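Local coordinates for BIFUNCTIONAL PROTEIN Proline utilization A (PutA) (Corynebacterium freiburgense, PDB 5UX5), which catalyses the two-step oxidation of proline to glutamate, pairing an FAD-dependent proline dehydrogenase with an NAD-dependent aldehyde dehydrogenase in one chain, at residues L249-E254 against A279-R284; P706-A711 against N1065-Y1070; I851-L854 against E858-L861. All blocks are in the same frame, centred on the assembly; numbering follows the deposited sequence.

Interaction 1 (L249-E254 against A279-R284); sequences LLMEEE and ADFAKR
The Phe281 ring is met at its edge by Met251, whose CG lies near the ring plane, 3.6 Å from Phe281 CE1. In the same plane, Arg284 NH1 also lies at the ring edge, so the guanidinium comes to the rim rather than over a face. Met251 CG meets the guanidinium itself obliquely, 3.6 Å from Arg284 NH2. The sulfur makes a Met-aromatic contact. Met251 SD stands 4.7 Å from the centroid of the Phe281 ring, 54° off the ring normal, which is an oblique approach. The nearest ring atom to it is CZ, with Met251 SD and Phe281 CZ 3.8 Å apart. Met251 CE lies 4.1 Å from Arg284 NH2. The bend at chi2 (-54°) sets SD beside the ring, and the bend at chi3 brings CE to the arginine. Phe281 places CG anti to its own backbone N (chi1 171°), and this carries the ring out to the methionine. The segments belong to helices 239-251 and 271-287, consecutive helices of the proline dehydrogenase barrel with strand 260-265 between them. A hydrogen bond from Arg285 NE to Leu250 O also joins them. Glu252 and Glu254 form salt bridges with Arg214 and Arg218 on helix 202-221. No hydrogen bond links the two segments, so their contact rests on dispersion and sulfur-aromatic packing, with the exposed arginine meeting the methionine obliquely.

Interaction 2 (P706-A711 against N1065-Y1070); sequences PDLAVA and NHRFGY
Leu708 and Phe1068 have the closest CA atoms of the two segments, 9.8 Å apart, so the backbones stay well separated and side chains bridge the gap. Residues 706-711 form the first part of helix 706-718. Residues 1065-1070 follow strand 1056-1064 and fold into a type I' beta turn from Arg1067 to Tyr1070. Phe1068 and Gly1069 hold the middle of the turn, both with positive phi. Arg1067 N bonds to Tyr1070 O at 3.0 Å, and the return bond is weak. His1066 braces the turn: its ND1 accepts a hydrogen bond from Gly1069 N at 3.1 Å, with the donor tilted 30° out of the imidazole plane.

One leucine methyl does the touching. Leu708 CD1 meets the guanidinium at its edge, near its plane, 3.7 Å from Arg1067 NH1. The same methyl approaches the Phe1068 ring obliquely, 4.0 Å from Phe1068 CZ. The two turn residues also pack on each other: Phe1068 CE2 sits over one face of the guanidinium, 3.1 Å above its plane and offset toward the rim. The Arg1067 chain bends at chi2 (93°), which brings the guanidinium to the helix start. There Arg1067 NH2 makes a salt bridge with Asp705, and Asp705 OD1 accepts a hydrogen bond from Leu708 N.

Arg417 of helix 408-421 adds a cation-pi contact to Phe1068, and His1066 rests on Met305 and Val308 of helix 303-313, so the C-terminal segment touches the proline dehydrogenase part as well as the aldehyde dehydrogenase part. Helix 706-718 itself packs through Ala709 and Val710 on helix 740-750, and through Leu708 and Ala709 on His852 of strand 845-852.

Interaction 3 (I851-L854 against E858-L861); sequences IHSL and EVEL
Glu858 reaches across to Ser853 from the helix. CB is the first to face the serine, with Glu858 CB 3.8 Å from Ser853 OG. CG lies anti to the carbonyl carbon (chi1 -59°) and stays at a similar range, Glu858 CG being 4.1 Å from Ser853 OG. The chain then runs extended to the carboxylate, where Glu858 CD comes to 3.6 Å from Ser853 OG. At the tip, OE1 accepts a hydrogen bond from Ser853 OG. The modelled separation of Ser853 OG and Glu858 OE1, 2.4 Å, is very short, and at this resolution the exact length is doubtful. OE1 has a further hydrogen-bond partner in Thr701 OG1. Ser853 OG, anti to the backbone N (chi1 171°), is turned to the helix and accepts a hydrogen bond from Asp855 N.

The pair stands at the turn from strand 845-852 into helix 856-865. These are the first two elements of a beta-alpha-beta unit in the aldehyde dehydrogenase part, whose second strand is 870-873. Asp855 ties this turn again, its OD1 accepting a hydrogen bond from Glu858 N.

Beside the hydrogen bond, aliphatic groups pack on backbone carbonyls. Val859 sets CG2 against the backbone just past the strand, 3.5 Å from Ser853 O. Ile851 reaches the helix backbone more distantly, with Ile851 CD1 4.2 Å from Glu858 O. Ile873 of the parallel strand 870-873 touches both Ile851 and Val859. Leu833 of helix 833-841 packs against Ile851 and Glu858.

Interaction 1 closes before the others open, and both segments of interaction 3 fall between the two of interaction 2. Interaction 1 is internal to the proline dehydrogenase barrel, its centre about 38 Å from that of interaction 2 and about 51 Å from that of interaction 3. Interactions 2 and 3 are neighbours, with centres about 13 Å apart. They touch where Arg1067 NE meets Leu854 CD1 at 3.5 Å, and where His852 packs on helix 706-718. Interaction 3 is internal to the aldehyde dehydrogenase part. Interaction 2 brings the C-terminal turn onto that part, with the Phe1068 side chain about 14 Å from FAD, consistent with a place where the two enzyme parts meet.

Interaction 1 (L249-E254 against A279-R284)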
ATOM      1  N   LEU A 249      29.641  12.701  -3.782  1.00 48.34           N
ATOM      2  CA  LEU A 249      29.854  13.591  -4.916  1.00 46.09           C
ATOM      3  C   LEU A 249      30.860  14.677  -4.583  1.00 54.05           C
ATOM      4  O   LEU A 249      31.747  14.981  -5.392  1.00 62.41           O
ATOM      5  CB  LEU A 249      28.532  14.207  -5.350  1.00 43.15           C
ATOM      6  CG  LEU A 249      28.484  14.773  -6.762  1.00 46.59           C
ATOM      7  CD1 LEU A 249      28.800  13.678  -7.750  1.00 55.94           C
ATOM      8  CD2 LEU A 249      27.094  15.331  -7.030  1.00 43.60           C
ATOM      9  N   LEU A 250      30.774  15.233  -3.382  1.00 44.50           N
ATOM     10  CA  LEU A 250      31.620  16.353  -3.012  1.00 39.54           C
ATOM     11  C   LEU A 250      33.056  15.948  -2.671  1.00 43.09           C
ATOM     12  O   LEU A 250      33.878  16.835  -2.413  1.00 44.90           O
ATOM     13  CB  LEU A 250      30.992  17.104  -1.834  1.00 39.68           C
ATOM     14  CG  LEU A 250      29.746  17.919  -2.170  1.00 39.94           C
ATOM     15  CD1 LEU A 250      29.364  18.843  -1.021  1.00 35.11           C
ATOM     16  CD2 LEU A 250      29.991  18.719  -3.447  1.00 37.49           C
ATOM     17  N   MET A 251      33.382  14.653  -2.632  1.00 41.90           N
ATOM     18  CA  MET A 251      34.760  14.224  -2.422  1.00 42.24           C
ATOM     19  C   MET A 251      35.450  13.832  -3.725  1.00 45.23           C
ATOM     20  O   MET A 251      36.664  13.627  -3.724  1.00 49.71           O
ATOM     21  CB  MET A 251      34.829  13.040  -1.436  1.00 40.17           C
ATOM     22  CG  MET A 251      34.457  13.391  -0.002  1.00 39.38           C
ATOM     23  SD  MET A 251      35.404  14.759   0.683  1.00 49.80           S
ATOM     24  CE  MET A 251      37.045  14.050   0.768  1.00 49.38           C
ATOM     25  N   GLU A 252      34.716  13.743  -4.830  1.00 47.78           N
ATOM     26  CA  GLU A 252      35.328  13.469  -6.121  1.00 50.44           C
ATOM     27  C   GLU A 252      36.310  14.577  -6.476  1.00 51.13           C
ATOM     28  O   GLU A 252      36.084  15.745  -6.154  1.00 55.06           O
ATOM     29  CB  GLU A 252      34.244  13.341  -7.185  1.00 41.87           C
ATOM     30  CG  GLU A 252      33.437  12.118  -7.004  1.00 42.59           C
ATOM     31  CD  GLU A 252      32.278  12.012  -7.970  1.00 51.57           C
ATOM     32  OE1 GLU A 252      32.252  12.748  -8.987  1.00 49.24           O
ATOM     33  OE2 GLU A 252      31.379  11.185  -7.688  1.00 55.48           O
ATOM     34  N   GLU A 253      37.430  14.202  -7.105  1.00 50.92           N
ATOM     35  CA  GLU A 253      38.477  15.187  -7.384  1.00 47.83           C
ATOM     36  C   GLU A 253      37.910  16.408  -8.084  1.00 45.62           C
ATOM     37  O   GLU A 253      38.191  17.549  -7.708  1.00 45.56           O
ATOM     38  CB  GLU A 253      39.567  14.546  -8.239  1.00 47.84           C
ATOM     39  CG  GLU A 253      40.942  15.121  -8.116  1.00 61.93           C
ATOM     40  CD  GLU A 253      41.798  14.643  -9.273  1.00 76.70           C
ATOM     41  OE1 GLU A 253      42.991  15.024  -9.371  1.00 79.31           O
ATOM     42  OE2 GLU A 253      41.252  13.876 -10.099  1.00 78.43           O
ATOM     43  N   GLU A 254      37.013  16.176  -9.026  1.00 45.28           N
ATOM     44  CA  GLU A 254      36.438  17.247  -9.818  1.00 45.07           C
ATOM     45  C   GLU A 254      35.747  18.287  -8.938  1.00 46.63           C
ATOM     46  O   GLU A 254      35.852  19.490  -9.189  1.00 46.06           O
ATOM     47  CB  GLU A 254      35.467  16.609 -10.806  1.00 46.22           C
ATOM     48  CG  GLU A 254      34.744  17.507 -11.732  1.00 51.83           C
ATOM     49  CD  GLU A 254      33.793  16.713 -12.613  1.00 59.86           C
ATOM     50  OE1 GLU A 254      33.434  15.559 -12.247  1.00 51.35           O
ATOM     51  OE2 GLU A 254      33.456  17.223 -13.706  1.00 63.34           O
ATOM     52  N   ALA A 279      29.087  17.036  10.186  1.00 45.90           N
ATOM     53  CA  ALA A 279      30.101  17.938  10.722  1.00 35.26           C
ATOM     54  C   ALA A 279      31.463  17.270  10.708  1.00 45.47           C
ATOM     55  O   ALA A 279      32.469  17.913  10.381  1.00 49.68           O
ATOM     56  CB  ALA A 279      29.743  18.383  12.140  1.00 35.38           C
ATOM     57  N   ASP A 280      31.515  15.970  11.025  1.00 40.86           N
ATOM     58  CA  ASP A 280      32.786  15.267  10.907  1.00 41.35           C
ATOM     59  C   ASP A 280      33.208  15.195   9.449  1.00 48.72           C
ATOM     60  O   ASP A 280      34.372  15.468   9.130  1.00 52.76           O
ATOM     61  CB  ASP A 280      32.719  13.854  11.516  1.00 38.63           C
ATOM     62  CG  ASP A 280      32.438  13.857  13.036  1.00 58.18           C
ATOM     63  OD1 ASP A 280      32.717  14.875  13.738  1.00 67.87           O
ATOM     64  OD2 ASP A 280      31.973  12.804  13.539  1.00 62.17           O
ATOM     65  N   PHE A 281      32.248  14.913   8.548  1.00 46.52           N
ATOM     66  CA  PHE A 281      32.537  14.848   7.114  1.00 43.24           C
ATOM     67  C   PHE A 281      33.195  16.138   6.627  1.00 43.44           C
ATOM     68  O   PHE A 281      34.156  16.112   5.849  1.00 38.22           O
ATOM     69  CB  PHE A 281      31.252  14.575   6.319  1.00 35.67           C
ATOM     70  CG  PHE A 281      31.437  14.717   4.856  1.00 35.80           C
ATOM     71  CD1 PHE A 281      32.067  13.717   4.135  1.00 39.17           C
ATOM     72  CD2 PHE A 281      31.064  15.870   4.205  1.00 35.43           C
ATOM     73  CE1 PHE A 281      32.297  13.851   2.778  1.00 41.79           C
ATOM     74  CE2 PHE A 281      31.280  16.006   2.847  1.00 38.46           C
ATOM     75  CZ  PHE A 281      31.898  14.995   2.132  1.00 36.40           C
ATOM     76  N   ALA A 282      32.676  17.280   7.070  1.00 43.61           N
ATOM     77  CA  ALA A 282      33.265  18.556   6.696  1.00 41.07           C
ATOM     78  C   ALA A 282      34.696  18.698   7.206  1.00 42.07           C
ATOM     79  O   ALA A 282      35.511  19.378   6.575  1.00 51.08           O
ATOM     80  CB  ALA A 282      32.394  19.694   7.228  1.00 37.64           C
ATOM     81  N   LYS A 283      35.015  18.099   8.354  1.00 39.14           N
ATOM     82  CA  LYS A 283      36.394  18.141   8.836  1.00 43.98           C
ATOM     83  C   LYS A 283      37.294  17.253   7.983  1.00 50.26           C
ATOM     84  O   LYS A 283      38.425  17.628   7.643  1.00 51.94           O
ATOM     85  CB  LYS A 283      36.443  17.719  10.304  1.00 42.89           C
ATOM     86  CG  LYS A 283      35.772  18.693  11.254  1.00 40.45           C
ATOM     87  CD  LYS A 283      35.681  18.103  12.640  1.00 40.81           C
ATOM     88  CE  LYS A 283      35.083  19.085  13.628  1.00 51.43           C
ATOM     89  NZ  LYS A 283      35.064  18.520  15.016  1.00 59.48           N
ATOM     90  N   ARG A 284      36.791  16.075   7.624  1.00 44.93           N
ATOM     91  CA  ARG A 284      37.515  15.183   6.738  1.00 42.38           C
ATOM     92  C   ARG A 284      37.743  15.845   5.377  1.00 53.62           C
ATOM     93  O   ARG A 284      38.836  15.738   4.799  1.00 58.87           O
ATOM     94  CB  ARG A 284      36.728  13.869   6.648  1.00 42.06           C
ATOM     95  CG  ARG A 284      37.300  12.726   5.809  1.00 53.27           C
ATOM     96  CD  ARG A 284      36.176  11.707   5.441  1.00 64.23           C
ATOM     97  NE  ARG A 284      36.266  11.299   4.037  1.00 66.00           N
ATOM     98  CZ  ARG A 284      35.253  10.864   3.296  1.00 66.25           C
ATOM     99  NH1 ARG A 284      34.034  10.769   3.812  1.00 71.15           N
ATOM    100  NH2 ARG A 284      35.464  10.533   2.026  1.00 66.88           N
TER

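Interaction 2 (P706-A711 against N1065-Y1070)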
ATOM      1  N   PRO A 706      -5.003  13.725 -11.099  1.00 34.95           N
ATOM      2  CA  PRO A 706      -4.402  12.888 -12.144  1.00 35.30           C
ATOM      3  C   PRO A 706      -3.139  12.196 -11.697  1.00 32.58           C
ATOM      4  O   PRO A 706      -2.900  11.043 -12.081  1.00 35.38           O
ATOM      5  CB  PRO A 706      -4.153  13.885 -13.281  1.00 32.65           C
ATOM      6  CG  PRO A 706      -4.122  15.175 -12.640  1.00 32.73           C
ATOM      7  CD  PRO A 706      -5.101  15.125 -11.519  1.00 32.09           C
ATOM      8  N   ASP A 707      -2.327  12.860 -10.878  1.00 36.16           N
ATOM      9  CA  ASP A 707      -1.048  12.272 -10.485  1.00 37.29           C
ATOM     10  C   ASP A 707      -1.236  11.127  -9.504  1.00 34.27           C
ATOM     11  O   ASP A 707      -0.700  10.028  -9.702  1.00 37.64           O
ATOM     12  CB  ASP A 707      -0.150  13.362  -9.935  1.00 36.33           C
ATOM     13  CG  ASP A 707       0.116  14.411 -10.971  1.00 52.10           C
ATOM     14  OD1 ASP A 707       0.655  14.065 -12.054  1.00 49.15           O
ATOM     15  OD2 ASP A 707      -0.281  15.571 -10.741  1.00 64.94           O
ATOM     16  N   LEU A 708      -2.031  11.345  -8.465  1.00 30.02           N
ATOM     17  CA  LEU A 708      -2.352  10.237  -7.579  1.00 30.86           C
ATOM     18  C   LEU A 708      -3.015   9.102  -8.357  1.00 35.15           C
ATOM     19  O   LEU A 708      -2.712   7.928  -8.121  1.00 33.33           O
ATOM     20  CB  LEU A 708      -3.230  10.735  -6.432  1.00 30.45           C
ATOM     21  CG  LEU A 708      -2.484  11.780  -5.600  1.00 36.41           C
ATOM     22  CD1 LEU A 708      -3.257  12.242  -4.381  1.00 25.68           C
ATOM     23  CD2 LEU A 708      -1.167  11.184  -5.169  1.00 38.04           C
ATOM     24  N   ALA A 709      -3.873   9.426  -9.333  1.00 34.02           N
ATOM     25  CA  ALA A 709      -4.494   8.360 -10.116  1.00 29.04           C
ATOM     26  C   ALA A 709      -3.454   7.578 -10.904  1.00 38.26           C
ATOM     27  O   ALA A 709      -3.434   6.343 -10.848  1.00 41.25           O
ATOM     28  CB  ALA A 709      -5.551   8.924 -11.051  1.00 29.03           C
ATOM     29  N   VAL A 710      -2.525   8.280 -11.573  1.00 35.55           N
ATOM     30  CA  VAL A 710      -1.482   7.597 -12.346  1.00 34.39           C
ATOM     31  C   VAL A 710      -0.657   6.674 -11.453  1.00 33.79           C
ATOM     32  O   VAL A 710      -0.375   5.523 -11.808  1.00 37.90           O
ATOM     33  CB  VAL A 710      -0.574   8.609 -13.066  1.00 32.48           C
ATOM     34  CG1 VAL A 710       0.749   7.946 -13.431  1.00 29.90           C
ATOM     35  CG2 VAL A 710      -1.240   9.149 -14.309  1.00 34.16           C
ATOM     36  N   ALA A 711      -0.212   7.178 -10.303  1.00 30.36           N
ATOM     37  CA  ALA A 711       0.561   6.333  -9.388  1.00 35.72           C
ATOM     38  C   ALA A 711      -0.218   5.088  -8.949  1.00 38.76           C
ATOM     39  O   ALA A 711       0.350   3.997  -8.844  1.00 39.61           O
ATOM     40  CB  ALA A 711       0.985   7.143  -8.164  1.00 28.62           C
ATOM     41  N   ASN A1065      -8.944   8.802   3.218  1.00 43.59           N
ATOM     42  CA  ASN A1065      -9.666   9.794   4.009  1.00 47.04           C
ATOM     43  C   ASN A1065      -9.075  11.188   3.924  1.00 56.92           C
ATOM     44  O   ASN A1065      -9.766  12.163   4.247  1.00 67.31           O
ATOM     45  CB  ASN A1065      -9.658   9.403   5.485  1.00 49.72           C
ATOM     46  CG  ASN A1065     -10.787   8.504   5.845  1.00 58.70           C
ATOM     47  OD1 ASN A1065     -11.864   8.569   5.254  1.00 62.90           O
ATOM     48  ND2 ASN A1065     -10.560   7.651   6.833  1.00 61.66           N
ATOM     49  N   HIS A1066      -7.835  11.300   3.481  1.00 52.22           N
ATOM     50  CA  HIS A1066      -7.065  12.523   3.569  1.00 52.85           C
ATOM     51  C   HIS A1066      -6.838  13.101   2.176  1.00 59.94           C
ATOM     52  O   HIS A1066      -6.953  12.399   1.169  1.00 61.08           O
ATOM     53  CB  HIS A1066      -5.741  12.234   4.285  1.00 50.25           C
ATOM     54  CG  HIS A1066      -4.903  11.200   3.599  1.00 50.23           C
ATOM     55  ND1 HIS A1066      -3.982  11.513   2.618  1.00 38.90           N
ATOM     56  CD2 HIS A1066      -4.879   9.851   3.718  1.00 55.08           C
ATOM     57  CE1 HIS A1066      -3.415  10.402   2.177  1.00 42.82           C
ATOM     58  NE2 HIS A1066      -3.942   9.378   2.825  1.00 53.02           N
ATOM     59  N   ARG A1067      -6.544  14.404   2.126  1.00 63.87           N
ATOM     60  CA  ARG A1067      -6.105  15.103   0.910  1.00 62.37           C
ATOM     61  C   ARG A1067      -4.672  15.574   1.145  1.00 63.39           C
ATOM     62  O   ARG A1067      -4.450  16.654   1.702  1.00 69.34           O
ATOM     63  CB  ARG A1067      -7.030  16.285   0.554  1.00 63.83           C
ATOM     64  CG  ARG A1067      -6.576  17.116  -0.666  1.00 71.25           C
ATOM     65  CD  ARG A1067      -7.212  16.614  -1.978  1.00 75.64           C
ATOM     66  NE  ARG A1067      -6.527  17.103  -3.180  1.00 74.13           N
ATOM     67  CZ  ARG A1067      -5.731  16.368  -3.951  1.00 59.86           C
ATOM     68  NH1 ARG A1067      -5.510  15.086  -3.661  1.00 54.27           N
ATOM     69  NH2 ARG A1067      -5.166  16.922  -5.015  1.00 44.70           N
ATOM     70  N   PHE A1068      -3.701  14.759   0.718  1.00 56.29           N
ATOM     71  CA  PHE A1068      -2.294  15.019   1.018  1.00 53.49           C
ATOM     72  C   PHE A1068      -2.075  15.169   2.515  1.00 58.34           C
ATOM     73  O   PHE A1068      -1.344  16.051   2.963  1.00 61.88           O
ATOM     74  CB  PHE A1068      -1.795  16.262   0.289  1.00 58.37           C
ATOM     75  CG  PHE A1068      -1.592  16.054  -1.167  1.00 57.61           C
ATOM     76  CD1 PHE A1068      -0.640  15.150  -1.613  1.00 50.98           C
ATOM     77  CD2 PHE A1068      -2.388  16.715  -2.091  1.00 59.15           C
ATOM     78  CE1 PHE A1068      -0.454  14.939  -2.958  1.00 56.69           C
ATOM     79  CE2 PHE A1068      -2.207  16.508  -3.447  1.00 63.06           C
ATOM     80  CZ  PHE A1068      -1.239  15.614  -3.884  1.00 58.87           C
ATOM     81  N   GLY A1069      -2.752  14.318   3.296  1.00 59.45           N
ATOM     82  CA  GLY A1069      -2.581  14.261   4.726  1.00 60.61           C
ATOM     83  C   GLY A1069      -3.639  14.983   5.540  1.00 65.71           C
ATOM     84  O   GLY A1069      -3.806  14.665   6.720  1.00 73.55           O
ATOM     85  N   TYR A1070      -4.352  15.940   4.958  1.00 64.86           N
ATOM     86  CA  TYR A1070      -5.307  16.731   5.723  1.00 70.50           C
ATOM     87  C   TYR A1070      -6.635  15.982   5.844  1.00 67.16           C
ATOM     88  O   TYR A1070      -7.185  15.524   4.837  1.00 70.27           O
ATOM     89  CB  TYR A1070      -5.485  18.096   5.056  1.00 76.25           C
ATOM     90  CG  TYR A1070      -6.653  18.935   5.536  1.00 85.79           C
ATOM     91  CD1 TYR A1070      -6.578  19.673   6.718  1.00 87.42           C
ATOM     92  CD2 TYR A1070      -7.821  19.020   4.779  1.00 89.94           C
ATOM     93  CE1 TYR A1070      -7.653  20.454   7.144  1.00 93.08           C
ATOM     94  CE2 TYR A1070      -8.894  19.795   5.192  1.00 96.09           C
ATOM     95  CZ  TYR A1070      -8.813  20.510   6.374  1.00 97.20           C
ATOM     96  OH  TYR A1070      -9.894  21.278   6.774  1.00 97.06           O
TER

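Interaction 3 (I851-L854 against E858-L861)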
ATOM      1  N   ILE A 851     -12.223   3.559  -8.042  1.00 38.29           N
ATOM      2  CA  ILE A 851     -12.517   4.817  -8.712  1.00 39.73           C
ATOM      3  C   ILE A 851     -11.572   5.878  -8.168  1.00 35.88           C
ATOM      4  O   ILE A 851     -11.164   5.861  -6.999  1.00 30.83           O
ATOM      5  CB  ILE A 851     -13.989   5.258  -8.540  1.00 38.87           C
ATOM      6  CG1 ILE A 851     -14.289   6.496  -9.370  1.00 36.50           C
ATOM      7  CG2 ILE A 851     -14.272   5.610  -7.092  1.00 39.46           C
ATOM      8  CD1 ILE A 851     -15.747   6.918  -9.332  1.00 40.05           C
ATOM      9  N   HIS A 852     -11.189   6.783  -9.040  1.00 36.74           N
ATOM     10  CA  HIS A 852     -10.432   7.944  -8.623  1.00 34.34           C
ATOM     11  C   HIS A 852     -11.278   9.165  -8.923  1.00 35.36           C
ATOM     12  O   HIS A 852     -11.512   9.486 -10.090  1.00 36.50           O
ATOM     13  CB  HIS A 852      -9.083   7.992  -9.325  1.00 28.63           C
ATOM     14  CG  HIS A 852      -7.940   7.716  -8.407  1.00 28.27           C
ATOM     15  ND1 HIS A 852      -7.294   8.720  -7.709  1.00 33.92           N
ATOM     16  CD2 HIS A 852      -7.351   6.554  -8.039  1.00 26.44           C
ATOM     17  CE1 HIS A 852      -6.339   8.186  -6.964  1.00 28.06           C
ATOM     18  NE2 HIS A 852      -6.352   6.875  -7.143  1.00 34.77           N
ATOM     19  N   SER A 853     -11.732   9.838  -7.870  1.00 35.21           N
ATOM     20  CA  SER A 853     -12.514  11.053  -8.032  1.00 35.45           C
ATOM     21  C   SER A 853     -12.574  11.782  -6.702  1.00 40.14           C
ATOM     22  O   SER A 853     -12.776  11.157  -5.662  1.00 39.51           O
ATOM     23  CB  SER A 853     -13.921  10.750  -8.525  1.00 35.27           C
ATOM     24  OG  SER A 853     -14.698  11.929  -8.468  1.00 46.93           O
ATOM     25  N   LEU A 854     -12.358  13.094  -6.727  1.00 43.20           N
ATOM     26  CA  LEU A 854     -12.507  13.929  -5.538  1.00 38.03           C
ATOM     27  C   LEU A 854     -13.909  14.503  -5.413  1.00 40.64           C
ATOM     28  O   LEU A 854     -14.166  15.292  -4.500  1.00 44.64           O
ATOM     29  CB  LEU A 854     -11.466  15.053  -5.557  1.00 31.54           C
ATOM     30  CG  LEU A 854     -10.040  14.486  -5.439  1.00 35.50           C
ATOM     31  CD1 LEU A 854      -8.966  15.549  -5.197  1.00 29.62           C
ATOM     32  CD2 LEU A 854      -9.994  13.425  -4.323  1.00 28.99           C
ATOM     33  N   GLU A 858     -20.010  11.494  -7.228  1.00 45.36           N
ATOM     34  CA  GLU A 858     -19.517  10.424  -8.083  1.00 37.66           C
ATOM     35  C   GLU A 858     -19.122   9.230  -7.243  1.00 32.79           C
ATOM     36  O   GLU A 858     -19.431   8.081  -7.575  1.00 35.25           O
ATOM     37  CB  GLU A 858     -18.321  10.917  -8.889  1.00 38.70           C
ATOM     38  CG  GLU A 858     -18.592  12.096  -9.781  1.00 41.49           C
ATOM     39  CD  GLU A 858     -17.434  12.375 -10.713  1.00 50.61           C
ATOM     40  OE1 GLU A 858     -16.279  12.390 -10.226  1.00 56.97           O
ATOM     41  OE2 GLU A 858     -17.669  12.563 -11.930  1.00 49.38           O
ATOM     42  N   VAL A 859     -18.438   9.488  -6.139  1.00 31.60           N
ATOM     43  CA  VAL A 859     -17.992   8.413  -5.279  1.00 30.19           C
ATOM     44  C   VAL A 859     -19.188   7.694  -4.672  1.00 36.88           C
ATOM     45  O   VAL A 859     -19.194   6.466  -4.543  1.00 36.87           O
ATOM     46  CB  VAL A 859     -17.046   8.987  -4.214  1.00 29.39           C
ATOM     47  CG1 VAL A 859     -16.767   7.968  -3.125  1.00 28.14           C
ATOM     48  CG2 VAL A 859     -15.784   9.465  -4.882  1.00 29.29           C
ATOM     49  N   GLU A 860     -20.234   8.440  -4.308  1.00 37.40           N
ATOM     50  CA  GLU A 860     -21.362   7.790  -3.662  1.00 39.93           C
ATOM     51  C   GLU A 860     -22.109   6.919  -4.660  1.00 36.82           C
ATOM     52  O   GLU A 860     -22.392   5.744  -4.379  1.00 41.25           O
ATOM     53  CB  GLU A 860     -22.268   8.839  -3.004  1.00 50.13           C
ATOM     54  CG  GLU A 860     -22.722   8.487  -1.552  1.00 65.00           C
ATOM     55  CD  GLU A 860     -21.567   8.200  -0.549  1.00 73.17           C
ATOM     56  OE1 GLU A 860     -20.466   8.815  -0.631  1.00 70.09           O
ATOM     57  OE2 GLU A 860     -21.778   7.342   0.343  1.00 77.77           O
ATOM     58  N   LEU A 861     -22.329   7.438  -5.868  1.00 32.86           N
ATOM     59  CA  LEU A 861     -22.904   6.618  -6.925  1.00 36.19           C
ATOM     60  C   LEU A 861     -22.054   5.374  -7.166  1.00 38.12           C
ATOM     61  O   LEU A 861     -22.570   4.246  -7.189  1.00 35.83           O
ATOM     62  CB  LEU A 861     -23.051   7.454  -8.186  1.00 34.89           C
ATOM     63  CG  LEU A 861     -23.628   6.770  -9.410  1.00 38.85           C
ATOM     64  CD1 LEU A 861     -25.018   6.259  -9.119  1.00 36.35           C
ATOM     65  CD2 LEU A 861     -23.605   7.747 -10.575  1.00 37.28           C
TER